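Local coordinates for protein aldolase (Klebsiella pneumoniae, PDB 6VOQ) that belongs to the class II aldolase and adducin N-terminal domain family and binds a zinc ion through one glutamate and three histidines in a homotetrameric assembly, at residues R8-Q13 with S169-T174; F19-A24 with N176-E181; V76-A81 with Q144-L149; L100-C105 with L186-G191; N154-L157 with P163-T166. All coordinates share one frame; numbering follows the deposited sequence.

Interaction 1 of 5, residues R8-Q13 with S169-T174; sequences REEMVQ and SLREAT
Glu10 and Met11 of helix 4-20 face Leu170 and Arg171 in the first turn of helix 170-190, two helices laid on the same face of the central sheet of the class II aldolase/adducin fold. The segment axes run 23° from parallel and come no nearer than 10.8 Å, a spacing filled by side chains. Arg171 can be followed outward. Its CB lies 3.6 Å from Glu10 OE1. CG stands anti to the backbone N (chi1 -176°), and the chain folds back at chi3, which returns NE to the same carboxylate. NE is 3.8 Å from Glu10 OE1, a long salt bridge, and NH2 comes near Glu10 OE2; guanidinium and carboxylate planes are 87° apart, so the two groups do not pair flat. A water bridges the two residues, donating to Glu10 OE1 and accepting from Arg171 N. On the inner side, Leu170 CD2 lies 3.6 Å from Met11 CA and touches Met11 CE, in a layer that continues onto Leu33 of strand 30-34. Ser169 is the N-cap of helix 170-190: its OG accepts from Glu172 N at 3.1 Å.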
# COMPACT_ATOMS: atom_id res chain seq x y z
N ARG A 8 3.93 -16.20 -23.11
CA ARG A 8 4.08 -14.77 -23.32
C ARG A 8 2.97 -14.01 -22.62
O ARG A 8 3.20 -12.99 -21.97
CB ARG A 8 4.08 -14.44 -24.82
CG ARG A 8 5.35 -14.86 -25.52
CD ARG A 8 5.34 -14.49 -26.98
NE ARG A 8 6.56 -14.96 -27.66
CZ ARG A 8 7.64 -14.21 -27.86
NH1 ARG A 8 7.69 -12.95 -27.46
NH2 ARG A 8 8.69 -14.75 -28.47
N GLU A 9 1.75 -14.52 -22.72
CA GLU A 9 0.60 -13.93 -22.06
C GLU A 9 0.76 -13.91 -20.54
O GLU A 9 0.57 -12.86 -19.91
CB GLU A 9 -0.64 -14.73 -22.48
CG GLU A 9 -1.99 -14.17 -22.09
CD GLU A 9 -2.12 -12.66 -22.23
OE1 GLU A 9 -2.95 -12.09 -21.48
OE2 GLU A 9 -1.44 -12.03 -23.08
N GLU A 10 1.12 -15.05 -19.95
CA GLU A 10 1.33 -15.15 -18.51
C GLU A 10 2.38 -14.16 -18.03
O GLU A 10 2.25 -13.57 -16.96
CB GLU A 10 1.73 -16.58 -18.14
CG GLU A 10 2.01 -16.79 -16.67
CD GLU A 10 0.86 -17.49 -15.98
OE1 GLU A 10 1.11 -18.44 -15.21
OE2 GLU A 10 -0.30 -17.08 -16.23
N MET A 11 3.45 -13.99 -18.81
CA MET A 11 4.52 -13.08 -18.40
C MET A 11 4.03 -11.65 -18.34
O MET A 11 4.32 -10.93 -17.38
CB MET A 11 5.71 -13.21 -19.35
CG MET A 11 6.85 -12.28 -19.02
SD MET A 11 8.42 -12.85 -19.69
CE MET A 11 8.65 -14.32 -18.71
N VAL A 12 3.30 -11.20 -19.36
CA VAL A 12 2.72 -9.85 -19.34
C VAL A 12 1.78 -9.68 -18.15
O VAL A 12 1.85 -8.68 -17.43
CB VAL A 12 2.00 -9.57 -20.67
CG1 VAL A 12 1.28 -8.21 -20.63
CG2 VAL A 12 2.99 -9.63 -21.83
N GLN A 13 0.88 -10.64 -17.94
CA GLN A 13 -0.09 -10.52 -16.85
C GLN A 13 0.61 -10.49 -15.51
O GLN A 13 0.32 -9.65 -14.65
CB GLN A 13 -1.09 -11.67 -16.91
CG GLN A 13 -1.99 -11.63 -18.12
CD GLN A 13 -2.99 -12.77 -18.14
OE1 GLN A 13 -2.96 -13.65 -17.28
NE2 GLN A 13 -3.88 -12.77 -19.13
N SER A 169 7.17 -22.93 -12.50
CA SER A 169 6.48 -22.15 -13.52
C SER A 169 6.64 -20.68 -13.14
O SER A 169 7.16 -20.36 -12.07
CB SER A 169 5.01 -22.55 -13.62
OG SER A 169 4.27 -22.09 -12.51
N LEU A 170 6.20 -19.78 -14.02
CA LEU A 170 6.27 -18.36 -13.67
C LEU A 170 5.33 -18.04 -12.52
O LEU A 170 5.69 -17.27 -11.62
CB LEU A 170 5.97 -17.48 -14.88
CG LEU A 170 6.27 -15.99 -14.65
CD1 LEU A 170 7.71 -15.76 -14.13
CD2 LEU A 170 6.02 -15.18 -15.90
N ARG A 171 4.13 -18.61 -12.51
CA ARG A 171 3.21 -18.30 -11.42
C ARG A 171 3.72 -18.86 -10.10
O ARG A 171 3.55 -18.24 -9.05
CB ARG A 171 1.81 -18.83 -11.71
CG ARG A 171 0.80 -18.44 -10.63
CD ARG A 171 -0.63 -18.39 -11.15
NE ARG A 171 -0.83 -17.35 -12.16
CZ ARG A 171 -0.94 -16.05 -11.88
NH1 ARG A 171 -0.84 -15.63 -10.62
NH2 ARG A 171 -1.13 -15.18 -12.86
N GLU A 172 4.35 -20.04 -10.13
CA GLU A 172 4.87 -20.62 -8.89
C GLU A 172 6.07 -19.82 -8.39
O GLU A 172 6.22 -19.60 -7.18
CB GLU A 172 5.24 -22.08 -9.12
CG GLU A 172 5.19 -22.93 -7.85
CD GLU A 172 6.55 -23.56 -7.50
OE1 GLU A 172 7.49 -23.47 -8.32
OE2 GLU A 172 6.66 -24.14 -6.40
N ALA A 173 6.93 -19.36 -9.30
CA ALA A 173 8.04 -18.50 -8.90
C ALA A 173 7.52 -17.17 -8.36
O ALA A 173 8.07 -16.62 -7.41
CB ALA A 173 8.99 -18.28 -10.08
N THR A 174 6.43 -16.65 -8.95
CA THR A 174 5.84 -15.42 -8.43
C THR A 174 5.25 -15.64 -7.05
O THR A 174 5.39 -14.78 -6.16
CB THR A 174 4.78 -14.92 -9.39
OG1 THR A 174 5.36 -14.78 -10.69
CG2 THR A 174 4.24 -13.60 -8.92
O HOH W 1 3.15 -19.82 -14.99

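Interaction 2 of 5, residues F19-A24 with N176-E181; sequences FSRGYA and NTEELE
Tyr23 and Glu178 mark the nearest backbone approach, their CA atoms 8.3 Å apart. Helix 4-20 has just ended: Arg21 is the first residue to leave helical torsions, and Gly22 takes a positive phi that carries the chain round, while 176-181 stays helical. Arg21 and Tyr23 both reach across that gap to Glu178. The arginine grips end-on, NH1 and NH2 converging on one oxygen, with Arg21 NH2 2.5 Å from Glu178 OE2 and Arg21 NH1 2.8 Å from the same OE2. The oxygen sits within 4° of the guanidinium plane and is met nearly along its C-O axis, whereas the carboxylate is turned 80° from that plane. A bend at chi3 (-52°) folds the guanidinium back under Tyr23, whose CE1 covers one face towards the rim, and Arg21 NE is held by Ser17 O. Glu178 CG makes an off-centre CH-pi contact with the tyrosine ring, 4.1 Å from its centroid. Farther along the ring, Glu181 CG approaches Tyr23 CE2 at 3.9 Å; the carboxylate beyond it is bound by Ser97, Tyr99 and Leu100. A water bridges Tyr23 OH, 2.6 Å away, to Glu178 O. With Phe19 and Thr25 of one neighbouring subunit packed on Arg21 and Tyr23 respectively, this is an end-on salt bridge between the turn after helix 4-20 and helix 170-190, at a subunit interface of the tetramer.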
# COMPACT_ATOMS: atom_id res chain seq x y z
N PHE A 19 3.51 -5.12 -10.79
CA PHE A 19 3.69 -3.68 -10.82
C PHE A 19 2.56 -2.96 -10.11
O PHE A 19 2.79 -2.05 -9.31
CB PHE A 19 3.80 -3.19 -12.26
CG PHE A 19 4.16 -1.73 -12.38
CD1 PHE A 19 5.49 -1.32 -12.37
CD2 PHE A 19 3.17 -0.77 -12.53
CE1 PHE A 19 5.83 0.03 -12.50
CE2 PHE A 19 3.50 0.58 -12.66
CZ PHE A 19 4.83 0.97 -12.64
N SER A 20 1.31 -3.35 -10.40
CA SER A 20 0.19 -2.63 -9.80
C SER A 20 0.16 -2.80 -8.29
O SER A 20 -0.34 -1.92 -7.58
CB SER A 20 -1.13 -3.10 -10.42
OG SER A 20 -1.37 -4.46 -10.11
N ARG A 21 0.69 -3.91 -7.77
CA ARG A 21 0.64 -4.18 -6.34
C ARG A 21 1.92 -3.81 -5.61
O ARG A 21 2.07 -4.13 -4.43
CB ARG A 21 0.29 -5.65 -6.10
CG ARG A 21 -1.17 -5.95 -6.40
CD ARG A 21 -1.47 -7.42 -6.27
NE ARG A 21 -0.54 -8.24 -7.05
CZ ARG A 21 0.09 -9.30 -6.56
NH1 ARG A 21 -0.12 -9.68 -5.30
NH2 ARG A 21 0.93 -9.99 -7.33
N GLY A 22 2.85 -3.12 -6.28
CA GLY A 22 3.96 -2.49 -5.59
C GLY A 22 5.21 -3.33 -5.48
O GLY A 22 6.22 -2.83 -4.98
N TYR A 23 5.18 -4.59 -5.92
CA TYR A 23 6.36 -5.44 -5.89
C TYR A 23 7.44 -4.94 -6.84
O TYR A 23 8.63 -5.17 -6.59
CB TYR A 23 5.99 -6.88 -6.25
CG TYR A 23 5.13 -7.55 -5.23
CD1 TYR A 23 3.74 -7.51 -5.34
CD2 TYR A 23 5.70 -8.23 -4.15
CE1 TYR A 23 2.93 -8.13 -4.40
CE2 TYR A 23 4.90 -8.84 -3.20
CZ TYR A 23 3.52 -8.79 -3.33
OH TYR A 23 2.71 -9.40 -2.40
N ALA A 24 7.06 -4.28 -7.93
CA ALA A 24 8.02 -3.68 -8.85
C ALA A 24 7.68 -2.21 -9.03
O ALA A 24 6.51 -1.84 -9.16
CB ALA A 24 8.03 -4.37 -10.21
N ASN A 176 6.25 -17.96 -4.90
CA ASN A 176 7.42 -18.06 -4.03
C ASN A 176 7.98 -16.69 -3.69
O ASN A 176 8.34 -16.42 -2.54
CB ASN A 176 8.51 -18.90 -4.69
CG ASN A 176 8.10 -20.32 -4.86
OD1 ASN A 176 7.17 -20.79 -4.21
ND2 ASN A 176 8.81 -21.04 -5.72
N THR A 177 8.08 -15.81 -4.69
CA THR A 177 8.58 -14.46 -4.45
C THR A 177 7.67 -13.70 -3.51
O THR A 177 8.15 -13.01 -2.60
CB THR A 177 8.71 -13.70 -5.78
OG1 THR A 177 9.54 -14.45 -6.67
CG2 THR A 177 9.34 -12.34 -5.54
N GLU A 178 6.36 -13.80 -3.72
CA GLU A 178 5.44 -13.08 -2.85
C GLU A 178 5.50 -13.62 -1.43
O GLU A 178 5.42 -12.85 -0.47
CB GLU A 178 4.02 -13.17 -3.40
CG GLU A 178 3.80 -12.27 -4.58
CD GLU A 178 2.54 -12.60 -5.32
OE1 GLU A 178 2.32 -13.79 -5.60
OE2 GLU A 178 1.77 -11.67 -5.63
N GLU A 179 5.65 -14.94 -1.28
CA GLU A 179 5.80 -15.52 0.04
C GLU A 179 7.10 -15.04 0.70
O GLU A 179 7.11 -14.70 1.88
CB GLU A 179 5.76 -17.04 -0.04
CG GLU A 179 5.68 -17.73 1.31
CD GLU A 179 4.40 -17.41 2.05
OE1 GLU A 179 3.32 -17.42 1.40
OE2 GLU A 179 4.46 -17.15 3.27
N LEU A 180 8.19 -14.99 -0.07
CA LEU A 180 9.45 -14.52 0.49
C LEU A 180 9.36 -13.06 0.90
O LEU A 180 9.82 -12.68 1.98
CB LEU A 180 10.57 -14.70 -0.53
CG LEU A 180 11.26 -16.04 -0.53
CD1 LEU A 180 12.06 -16.16 -1.82
CD2 LEU A 180 12.15 -16.16 0.72
N GLU A 181 8.78 -12.21 0.04
CA GLU A 181 8.70 -10.79 0.35
C GLU A 181 7.86 -10.56 1.59
O GLU A 181 8.23 -9.77 2.47
CB GLU A 181 8.14 -10.03 -0.85
CG GLU A 181 7.74 -8.59 -0.56
CD GLU A 181 8.93 -7.66 -0.32
OE1 GLU A 181 10.10 -8.05 -0.54
OE2 GLU A 181 8.68 -6.50 0.07
O HOH W 2 3.95 -10.36 -0.30

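Interaction 3 of 5, residues V76-A81 with Q144-L149; sequences VTFHRA and QALAGL
Phe78 meets Leu146, and Ala81 meets Leu146 and Ala147, where helices 76-83 and 140-149 run side by side. The apolar contacts fall into two groups. In the first, one methyl does the touching: Leu146 CD1 lies 3.6 Å from Phe78 CD1 and 3.7 Å from Phe78 CB, so it fits into the elbow where the ring joins its chain. A chi1 of 64° sets CG between the backbone N and the carbonyl carbon, a crowded position within a helix, and so directs this corner of the side chain at Leu146. The second group centres on Ala81. Its CB stands 4.1 Å from Ala147 CB and 4.5 Å from Leu146 CB, and Ala81 O is 3.8 Å from Ala147 CA, which makes the backbones themselves part of the contact. Small side chains permit this closeness: the CA atoms of Ala81 and Ala147 are 4.8 Å apart, and the segment axes approach to 8.3 Å at a crossing angle of -22°. Ala81 O also accepts from His85 ND1, outside the two segments. Aromatic packing extends from the contact, since Phe78 stacks edge-to-face with His94, a ligand of the zinc ion, and its side chain lies about 5 Å from the metal. The helix pair rests on the sheet, Leu146 against Phe156 and Val132 of strands 155-158 and 131-132, and Phe78 against Leu158, while Ala143, one turn earlier in helix 140-149, also packs on Ala81.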
# COMPACT_ATOMS: atom_id res chain seq x y z
N VAL A 76 19.35 -10.78 -17.33
CA VAL A 76 19.08 -12.14 -17.79
C VAL A 76 20.36 -12.96 -17.79
O VAL A 76 20.30 -14.20 -17.72
CB VAL A 76 18.40 -12.09 -19.18
CG1 VAL A 76 18.21 -13.49 -19.76
CG2 VAL A 76 17.05 -11.38 -19.07
N THR A 77 21.51 -12.30 -17.84
CA THR A 77 22.79 -12.99 -17.70
C THR A 77 22.81 -13.89 -16.47
O THR A 77 23.22 -15.06 -16.56
CB THR A 77 23.93 -11.97 -17.63
OG1 THR A 77 23.98 -11.22 -18.85
CG2 THR A 77 25.26 -12.69 -17.46
N PHE A 78 22.39 -13.38 -15.31
CA PHE A 78 22.44 -14.25 -14.14
C PHE A 78 21.17 -15.08 -13.96
O PHE A 78 21.17 -16.02 -13.17
CB PHE A 78 22.77 -13.47 -12.85
CG PHE A 78 21.75 -12.43 -12.43
CD1 PHE A 78 20.50 -12.79 -11.96
CD2 PHE A 78 22.09 -11.09 -12.41
CE1 PHE A 78 19.59 -11.83 -11.55
CE2 PHE A 78 21.19 -10.12 -11.99
CZ PHE A 78 19.95 -10.49 -11.56
N HIS A 79 20.09 -14.76 -14.69
CA HIS A 79 19.01 -15.73 -14.84
C HIS A 79 19.54 -17.02 -15.45
O HIS A 79 19.28 -18.12 -14.93
CB HIS A 79 17.92 -15.16 -15.74
CG HIS A 79 17.02 -14.18 -15.06
ND1 HIS A 79 15.66 -14.33 -15.02
CD2 HIS A 79 17.30 -13.01 -14.43
CE1 HIS A 79 15.12 -13.31 -14.38
NE2 HIS A 79 16.09 -12.49 -14.01
N ARG A 80 20.26 -16.91 -16.57
CA ARG A 80 20.76 -18.09 -17.27
C ARG A 80 21.66 -18.94 -16.39
O ARG A 80 21.57 -20.17 -16.43
CB ARG A 80 21.52 -17.67 -18.53
CG ARG A 80 20.67 -16.91 -19.53
CD ARG A 80 21.37 -16.72 -20.86
NE ARG A 80 22.28 -15.59 -20.85
CZ ARG A 80 23.60 -15.69 -20.88
NH1 ARG A 80 24.19 -16.88 -20.93
NH2 ARG A 80 24.34 -14.59 -20.88
N ALA A 81 22.52 -18.30 -15.59
CA ALA A 81 23.38 -19.05 -14.69
C ALA A 81 22.59 -20.01 -13.81
O ALA A 81 23.01 -21.14 -13.60
CB ALA A 81 24.20 -18.09 -13.82
N GLN A 144 28.38 -15.95 -11.47
CA GLN A 144 29.21 -17.05 -10.99
C GLN A 144 28.69 -17.56 -9.66
O GLN A 144 28.54 -18.77 -9.46
CB GLN A 144 30.67 -16.60 -10.86
CG GLN A 144 31.36 -16.27 -12.19
CD GLN A 144 32.65 -15.47 -12.01
OE1 GLN A 144 33.23 -15.44 -10.92
NE2 GLN A 144 33.10 -14.82 -13.07
N ALA A 145 28.39 -16.65 -8.74
CA ALA A 145 27.86 -17.05 -7.44
C ALA A 145 26.54 -17.81 -7.58
O ALA A 145 26.35 -18.86 -6.96
CB ALA A 145 27.69 -15.82 -6.55
N LEU A 146 25.65 -17.30 -8.43
CA LEU A 146 24.36 -17.94 -8.65
C LEU A 146 24.51 -19.33 -9.26
O LEU A 146 23.83 -20.28 -8.85
CB LEU A 146 23.48 -17.06 -9.52
CG LEU A 146 22.95 -15.83 -8.77
CD1 LEU A 146 21.95 -15.06 -9.63
CD2 LEU A 146 22.31 -16.27 -7.48
N ALA A 147 25.40 -19.49 -10.24
CA ALA A 147 25.61 -20.81 -10.82
C ALA A 147 26.04 -21.82 -9.76
O ALA A 147 25.61 -22.97 -9.77
CB ALA A 147 26.63 -20.74 -11.95
N GLY A 148 26.90 -21.40 -8.82
CA GLY A 148 27.35 -22.31 -7.79
C GLY A 148 26.30 -22.62 -6.74
O GLY A 148 26.32 -23.71 -6.16
N LEU A 149 25.38 -21.69 -6.49
CA LEU A 149 24.33 -21.88 -5.51
C LEU A 149 23.11 -22.58 -6.10
O LEU A 149 22.41 -23.29 -5.37
CB LEU A 149 23.91 -20.54 -4.92
CG LEU A 149 24.96 -19.81 -4.09
CD1 LEU A 149 24.55 -18.36 -3.88
CD2 LEU A 149 25.22 -20.50 -2.74

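Interaction 4 of 5, residues L100-C105 with L186-G191; sequences LTALSC and LIFTLG
Phe188 points its outer ring atoms at the backbone of helix 98-104, with CZ 3.6 Å from Ala102 CB. The neighbouring ring carbon, Phe188 CE2, lies 3.7 Å from Leu103 N, which sits at the ring edge near its plane; CE2 also packs at 4.2 Å from Leu103 CB. Ile187, the preceding residue on helix 170-190, adds a looser touch, its CD1 4.3 Å from Leu103 CD1. A chi1 of -72° places Phe188 CG anti to the carbonyl carbon and directs the ring at helix 98-104; the segment axes are 10.5 Å apart and inclined at 73°. Behind this layer, Leu103 packs on Leu157 of strand 155-158. Ser104 OG donates to Thr101 O at 2.8 Å and accepts from the N of His161, a zinc ligand, so the last turn of helix 98-104 is tied to the metal-binding loop. Other chains border the contact: Leu186 and Arg193 of the third subunit pack on Ala102 and Phe188 respectively, and His98 of the second subunit bonds to Thr189 OG1. The meeting of the helices is thus apolar, van der Waals contact of one ring and a few aliphatic groups, less directional than the hydrogen bonds around it.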
# COMPACT_ATOMS: atom_id res chain seq x y z
N LEU A 100 12.58 -7.49 0.88
CA LEU A 100 13.68 -8.39 0.55
C LEU A 100 14.92 -7.60 0.17
O LEU A 100 16.04 -8.02 0.50
CB LEU A 100 13.27 -9.35 -0.56
CG LEU A 100 12.48 -10.58 -0.11
CD1 LEU A 100 11.85 -11.28 -1.31
CD2 LEU A 100 13.36 -11.56 0.68
N THR A 101 14.75 -6.46 -0.52
CA THR A 101 15.89 -5.59 -0.80
C THR A 101 16.45 -4.99 0.48
O THR A 101 17.68 -4.89 0.64
CB THR A 101 15.47 -4.46 -1.76
OG1 THR A 101 15.03 -5.01 -3.01
CG2 THR A 101 16.62 -3.49 -2.01
N ALA A 102 15.57 -4.55 1.38
CA ALA A 102 16.01 -4.04 2.68
C ALA A 102 16.84 -5.08 3.41
O ALA A 102 17.97 -4.81 3.83
CB ALA A 102 14.81 -3.64 3.53
N LEU A 103 16.29 -6.29 3.55
CA LEU A 103 17.04 -7.39 4.14
C LEU A 103 18.40 -7.57 3.46
O LEU A 103 19.38 -7.93 4.13
CB LEU A 103 16.22 -8.67 4.05
CG LEU A 103 16.79 -9.91 4.72
CD1 LEU A 103 16.79 -9.74 6.23
CD2 LEU A 103 15.96 -11.09 4.32
N SER A 104 18.48 -7.31 2.15
CA SER A 104 19.72 -7.54 1.42
C SER A 104 20.78 -6.49 1.72
O SER A 104 21.95 -6.72 1.42
CB SER A 104 19.45 -7.58 -0.09
OG SER A 104 19.64 -6.30 -0.68
N CYS A 105 20.40 -5.35 2.30
CA CYS A 105 21.34 -4.29 2.65
C CYS A 105 21.82 -4.37 4.09
O CYS A 105 22.58 -3.50 4.52
CB CYS A 105 20.71 -2.91 2.41
SG CYS A 105 20.04 -2.68 0.76
N LEU A 186 7.64 -9.31 7.28
CA LEU A 186 7.33 -9.65 8.66
C LEU A 186 8.53 -9.42 9.57
O LEU A 186 8.36 -9.00 10.72
CB LEU A 186 6.87 -11.09 8.76
CG LEU A 186 5.44 -11.31 8.30
CD1 LEU A 186 5.21 -12.78 8.01
CD2 LEU A 186 4.50 -10.80 9.38
N ILE A 187 9.73 -9.68 9.06
CA ILE A 187 10.94 -9.42 9.84
C ILE A 187 10.96 -7.96 10.29
O ILE A 187 11.09 -7.65 11.48
CB ILE A 187 12.19 -9.79 9.03
CG1 ILE A 187 12.25 -11.31 8.84
CG2 ILE A 187 13.46 -9.31 9.72
CD1 ILE A 187 13.33 -11.78 7.90
N PHE A 188 10.77 -7.03 9.34
CA PHE A 188 10.86 -5.62 9.71
C PHE A 188 9.66 -5.17 10.52
O PHE A 188 9.80 -4.29 11.37
CB PHE A 188 11.04 -4.77 8.46
CG PHE A 188 12.40 -4.90 7.87
CD1 PHE A 188 13.45 -4.15 8.36
CD2 PHE A 188 12.64 -5.83 6.87
CE1 PHE A 188 14.72 -4.29 7.83
CE2 PHE A 188 13.89 -5.97 6.33
CZ PHE A 188 14.94 -5.20 6.81
N THR A 189 8.51 -5.80 10.31
CA THR A 189 7.34 -5.50 11.13
C THR A 189 7.54 -5.97 12.57
O THR A 189 7.21 -5.25 13.52
CB THR A 189 6.10 -6.17 10.53
OG1 THR A 189 5.82 -5.58 9.25
CG2 THR A 189 4.89 -6.01 11.45
N LEU A 190 8.05 -7.18 12.74
CA LEU A 190 8.24 -7.70 14.09
C LEU A 190 9.32 -6.92 14.82
O LEU A 190 9.21 -6.72 16.03
CB LEU A 190 8.57 -9.19 14.03
CG LEU A 190 7.37 -10.03 13.58
CD1 LEU A 190 7.81 -11.44 13.19
CD2 LEU A 190 6.33 -10.07 14.69
N GLY A 191 10.35 -6.46 14.10
CA GLY A 191 11.33 -5.58 14.71
C GLY A 191 12.07 -6.27 15.84
O GLY A 191 12.49 -7.42 15.73

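Interaction 5 of 5, residues N154-L157 with P163-T166; sequences NAFL and PVVT
Thr166 and Asn154 are joined through a chi1 of 78°, which sets Thr166 OG1 between the backbone N and the carbonyl carbon and turns it onto Asn154 O. The hydroxyl donates to that oxygen at 2.7 Å, tilted from the carbonyl plane, while Thr166 N donates to it from 2.9 Å, nearly in line with the carbonyl. A water also donates both to Asn154 O and to Thr166 O, so the carbonyl at the start of strand 155-158 takes three donors. Asn154 ND2 bonds instead to Val126 O. Phe156, its CG anti to the carbonyl carbon, lays ring atom CD2 3.9 Å from Val164 CG1 and 3.5 Å from Val164 O; farther out, Phe156 CE2 comes near Thr166 CG2. Strands 155-158 and 162-167 form a beta hairpin within the mixed sheet, running 176° apart in direction. Phe156 and Val164 are its hydrogen-bonded pair: Phe156 N reaches Val164 O at 2.8 Å in the carbonyl plane, and Val164 N returns a bond of 2.8 Å to Phe156 O with an N-H...O angle of 160°. The flanking pairs, Ala155 with Val165 and Leu157 with Pro163, are non-hydrogen-bonded. Their side chains share the face covered by helices 170-190 and 98-104, where Val165 meets Thr177 and Leu157 meets Ser104; Phe156 and Val164 turn to the other face, towards Val82 and Phe78 of helix 76-83. No N-H is called for from Pro163 towards Leu157; its CA makes a CA-H...O contact of 3.4 Å with Phe156 O, and Pro163 O accepts from ND1 of the zinc ligand His94.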
# COMPACT_ATOMS: atom_id res chain seq x y z
N ASN A 154 16.65 -22.69 -4.08
CA ASN A 154 15.61 -22.29 -5.01
C ASN A 154 15.40 -20.78 -5.06
O ASN A 154 14.63 -20.31 -5.91
CB ASN A 154 14.30 -22.97 -4.64
CG ASN A 154 14.47 -24.46 -4.51
OD1 ASN A 154 15.14 -25.08 -5.34
ND2 ASN A 154 13.90 -25.04 -3.47
N ALA A 155 16.06 -20.02 -4.19
CA ALA A 155 15.99 -18.57 -4.22
C ALA A 155 17.30 -18.04 -3.64
O ALA A 155 18.04 -18.76 -2.97
CB ALA A 155 14.78 -18.05 -3.44
N PHE A 156 17.59 -16.78 -3.94
CA PHE A 156 18.88 -16.18 -3.64
C PHE A 156 18.69 -14.71 -3.33
O PHE A 156 17.90 -14.03 -3.99
CB PHE A 156 19.87 -16.31 -4.82
CG PHE A 156 19.78 -17.61 -5.56
CD1 PHE A 156 20.48 -18.71 -5.12
CD2 PHE A 156 19.00 -17.71 -6.70
CE1 PHE A 156 20.40 -19.91 -5.80
CE2 PHE A 156 18.92 -18.91 -7.38
CZ PHE A 156 19.62 -20.01 -6.93
N LEU A 157 19.43 -14.21 -2.35
CA LEU A 157 19.38 -12.79 -2.01
C LEU A 157 20.70 -12.17 -2.44
O LEU A 157 21.75 -12.50 -1.89
CB LEU A 157 19.11 -12.59 -0.53
CG LEU A 157 18.78 -11.17 -0.05
CD1 LEU A 157 17.59 -10.60 -0.79
CD2 LEU A 157 18.51 -11.17 1.44
N PRO A 163 15.99 -9.90 -4.40
CA PRO A 163 15.84 -11.35 -4.52
C PRO A 163 15.85 -11.85 -5.96
O PRO A 163 15.47 -11.16 -6.91
CB PRO A 163 14.47 -11.60 -3.89
CG PRO A 163 13.73 -10.38 -4.20
CD PRO A 163 14.72 -9.27 -4.03
N VAL A 164 16.27 -13.11 -6.10
CA VAL A 164 16.19 -13.87 -7.34
C VAL A 164 15.53 -15.18 -6.95
O VAL A 164 16.09 -15.94 -6.15
CB VAL A 164 17.56 -14.10 -7.97
CG1 VAL A 164 17.45 -15.05 -9.17
CG2 VAL A 164 18.20 -12.78 -8.37
N VAL A 165 14.34 -15.45 -7.50
CA VAL A 165 13.48 -16.53 -7.01
C VAL A 165 13.11 -17.46 -8.16
O VAL A 165 12.59 -17.00 -9.19
CB VAL A 165 12.22 -15.97 -6.33
CG1 VAL A 165 11.44 -17.06 -5.66
CG2 VAL A 165 12.63 -14.88 -5.33
N THR A 166 13.35 -18.76 -7.98
CA THR A 166 13.03 -19.75 -9.01
C THR A 166 11.69 -20.41 -8.72
O THR A 166 11.10 -20.27 -7.65
CB THR A 166 14.10 -20.83 -9.14
OG1 THR A 166 13.95 -21.77 -8.07
CG2 THR A 166 15.51 -20.24 -9.12
O HOH W 3 11.75 -20.61 -4.87

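From the N terminus, helix 4-20 and the turn after it meet helix 170-190 twice, in interactions 1 and 2; these close the longest loops of the five and cross because their segments alternate. Interaction 3, 76-81 with 144-149, is nested inside both loops, and interaction 5 closes the short hairpin loop after it in series. Interaction 4 opens at 100-105 within interaction 3's span and ends at 186-191, so it crosses interactions 1, 2 and 3 while enclosing interaction 5. The hairpin lies centrally: Phe156 and Val164 touch interaction 3 on one sheet face, whereas Ala155, Leu157 and Val165 face the helices of interactions 1, 2 and 4.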